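Long-range contact in uncharacterized protein YGR203W (Saccharomyces cerevisiae, PDB 3FS5), which acts as a protein phosphatase related to Cdc25 and built on a single rhodanese-like domain: residues Leu12-Leu17 against Phe125-Ser130. Sequence-based numbering, arbitrary orientation.
Sequences LDPTEL and FSRWQS
With CG of Trp128 anti to the backbone N (chi1 177°), the indole reaches out from helix 124-132 to the first turn of helix 14-23, while Arg127, likewise extended at chi1 but bent at chi2 and chi3, brings its guanidinium over Pro14. The two helices belong to the rhodanese-like fold, following strands 116-121 and 10-12, neighbours in its parallel sheet.

Proline suits the first turn of a helix, where its missing N-H costs no backbone bond, and here its ring serves both partners. Pro14 CD lies over one face of the guanidinium, 3.4 Å from Arg127 NH2; Pro14 CG meets the aliphatic stem, 3.6 Å from Arg127 CD. Pro14 CB touches the indole, 4.0 Å from Trp128 CE3. Without CG and CD of the ring, as with an alanine here, the guanidinium would probably lose its apolar support and Arg127 be freer to turn.

Arginine joins that stem to a charged end, which Asp13, at the N-cap position, matches: Asp13 OD2 forms a long salt bridge to Arg127 NH1 at 3.5 Å, the carboxylate and guanidinium planes 53° apart. Leucine is branched enough to meet both the indole and Leu121 of the sheet; Leu17 CD2 lies 3.8 Å from Trp128 CZ3. Tryptophan spans the helices with its long flat ring while NE1 hydrogen-bonds Thr139 OG1, and Trp128 CZ3 lies 3.5 Å from Pro14 O.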
loop_
_atom_site.group_PDB
_atom_site.type_symbol
_atom_site.label_atom_id
_atom_site.label_comp_id
_atom_site.label_asym_id
_atom_site.label_seq_id
_atom_site.Cartn_x
_atom_site.Cartn_y
_atom_site.Cartn_z
ATOM N N LEU A 12 -4.206 -2.945 8.339
ATOM C CA LEU A 12 -5.536 -2.551 7.910
ATOM C C LEU A 12 -6.287 -3.698 7.230
ATOM O O LEU A 12 -5.689 -4.498 6.505
ATOM C CB LEU A 12 -5.386 -1.379 6.928
ATOM C CG LEU A 12 -6.591 -0.552 6.489
ATOM C CD1 LEU A 12 -7.124 0.237 7.673
ATOM C CD2 LEU A 12 -6.173 0.396 5.380
ATOM N N ASP A 13 -7.596 -3.771 7.463
ATOM C CA ASP A 13 -8.431 -4.792 6.835
ATOM C C ASP A 13 -8.976 -4.210 5.534
ATOM O O ASP A 13 -9.139 -2.996 5.416
ATOM C CB ASP A 13 -9.606 -5.176 7.745
ATOM C CG ASP A 13 -9.237 -6.232 8.779
ATOM O OD1 ASP A 13 -9.978 -6.361 9.775
ATOM O OD2 ASP A 13 -8.224 -6.942 8.594
ATOM N N PRO A 14 -9.272 -5.069 4.546
ATOM C CA PRO A 14 -9.803 -4.658 3.242
ATOM C C PRO A 14 -11.051 -3.779 3.357
ATOM O O PRO A 14 -11.211 -2.817 2.602
ATOM C CB PRO A 14 -10.115 -5.991 2.558
ATOM C CG PRO A 14 -9.123 -6.924 3.164
ATOM C CD PRO A 14 -9.127 -6.534 4.613
ATOM N N THR A 15 -11.937 -4.121 4.292
ATOM C CA THR A 15 -13.169 -3.362 4.491
ATOM C C THR A 15 -12.898 -1.914 4.895
ATOM O O THR A 15 -13.634 -1.013 4.501
ATOM C CB THR A 15 -14.086 -4.023 5.561
ATOM O OG1 THR A 15 -13.368 -4.178 6.790
ATOM C CG2 THR A 15 -14.556 -5.390 5.087
ATOM N N GLU A 16 -11.847 -1.681 5.679
ATOM C CA GLU A 16 -11.532 -0.315 6.088
ATOM C C GLU A 16 -10.895 0.479 4.945
ATOM O O GLU A 16 -11.172 1.664 4.787
ATOM C CB GLU A 16 -10.616 -0.296 7.317
ATOM C CG GLU A 16 -10.393 1.119 7.849
ATOM C CD GLU A 16 -9.928 1.164 9.298
ATOM O OE1 GLU A 16 -9.817 2.288 9.842
ATOM O OE2 GLU A 16 -9.675 0.091 9.891
ATOM N N LEU A 17 -10.043 -0.161 4.148
ATOM C CA LEU A 17 -9.431 0.541 3.023
ATOM C C LEU A 17 -10.527 0.915 2.031
ATOM O O LEU A 17 -10.539 2.016 1.488
ATOM C CB LEU A 17 -8.389 -0.336 2.315
ATOM C CG LEU A 17 -7.818 0.248 1.015
ATOM C CD1 LEU A 17 -7.212 1.625 1.280
ATOM C CD2 LEU A 17 -6.768 -0.702 0.441
ATOM N N PHE A 125 -3.543 -8.654 -2.079
ATOM C CA PHE A 125 -4.512 -8.506 -3.148
ATOM C C PHE A 125 -5.435 -9.710 -3.241
ATOM O O PHE A 125 -6.576 -9.580 -3.660
ATOM C CB PHE A 125 -3.825 -8.294 -4.497
ATOM C CG PHE A 125 -4.774 -7.883 -5.585
ATOM C CD1 PHE A 125 -5.364 -6.624 -5.561
ATOM C CD2 PHE A 125 -5.137 -8.780 -6.590
ATOM C CE1 PHE A 125 -6.307 -6.262 -6.515
ATOM C CE2 PHE A 125 -6.083 -8.429 -7.553
ATOM C CZ PHE A 125 -6.671 -7.165 -7.514
ATOM N N SER A 126 -4.934 -10.878 -2.855
ATOM C CA SER A 126 -5.734 -12.089 -2.897
ATOM C C SER A 126 -7.008 -11.954 -2.061
ATOM O O SER A 126 -8.092 -12.318 -2.519
ATOM C CB SER A 126 -4.919 -13.283 -2.406
ATOM O OG SER A 126 -5.679 -14.474 -2.498
ATOM N N ARG A 127 -6.898 -11.433 -0.842
ATOM C CA ARG A 127 -8.096 -11.283 -0.026
ATOM C C ARG A 127 -8.934 -10.150 -0.596
ATOM O O ARG A 127 -10.162 -10.231 -0.638
ATOM C CB ARG A 127 -7.770 -10.984 1.440
ATOM C CG ARG A 127 -8.881 -11.485 2.357
ATOM C CD ARG A 127 -9.307 -10.505 3.437
ATOM N NE ARG A 127 -8.356 -10.412 4.539
ATOM C CZ ARG A 127 -8.658 -9.933 5.744
ATOM N NH1 ARG A 127 -7.730 -9.878 6.690
ATOM N NH2 ARG A 127 -9.894 -9.526 6.012
ATOM N N TRP A 128 -8.264 -9.090 -1.041
ATOM C CA TRP A 128 -8.960 -7.950 -1.618
ATOM C C TRP A 128 -9.898 -8.361 -2.753
ATOM O O TRP A 128 -11.085 -8.037 -2.730
ATOM C CB TRP A 128 -7.953 -6.918 -2.137
ATOM C CG TRP A 128 -8.592 -5.735 -2.810
ATOM C CD1 TRP A 128 -8.840 -5.582 -4.142
ATOM C CD2 TRP A 128 -9.099 -4.558 -2.169
ATOM N NE1 TRP A 128 -9.470 -4.383 -4.373
ATOM C CE2 TRP A 128 -9.641 -3.734 -3.180
ATOM C CE3 TRP A 128 -9.150 -4.119 -0.837
ATOM C CZ2 TRP A 128 -10.228 -2.492 -2.902
ATOM C CZ3 TRP A 128 -9.736 -2.885 -0.561
ATOM C CH2 TRP A 128 -10.267 -2.087 -1.592
ATOM N N GLN A 129 -9.372 -9.080 -3.743
ATOM C CA GLN A 129 -10.198 -9.486 -4.877
ATOM C C GLN A 129 -11.345 -10.431 -4.525
ATOM O O GLN A 129 -12.372 -10.433 -5.200
ATOM C CB GLN A 129 -9.329 -10.100 -5.995
ATOM C CG GLN A 129 -8.691 -11.455 -5.701
ATOM C CD GLN A 129 -9.659 -12.623 -5.838
ATOM O OE1 GLN A 129 -10.428 -12.705 -6.799
ATOM N NE2 GLN A 129 -9.613 -13.541 -4.880
ATOM N N SER A 130 -11.192 -11.222 -3.470
ATOM C CA SER A 130 -12.251 -12.153 -3.095
ATOM C C SER A 130 -13.492 -11.381 -2.658
ATOM O O SER A 130 -14.593 -11.925 -2.630
ATOM C CB SER A 130 -11.792 -13.074 -1.961
ATOM O OG SER A 130 -11.698 -12.374 -0.730
#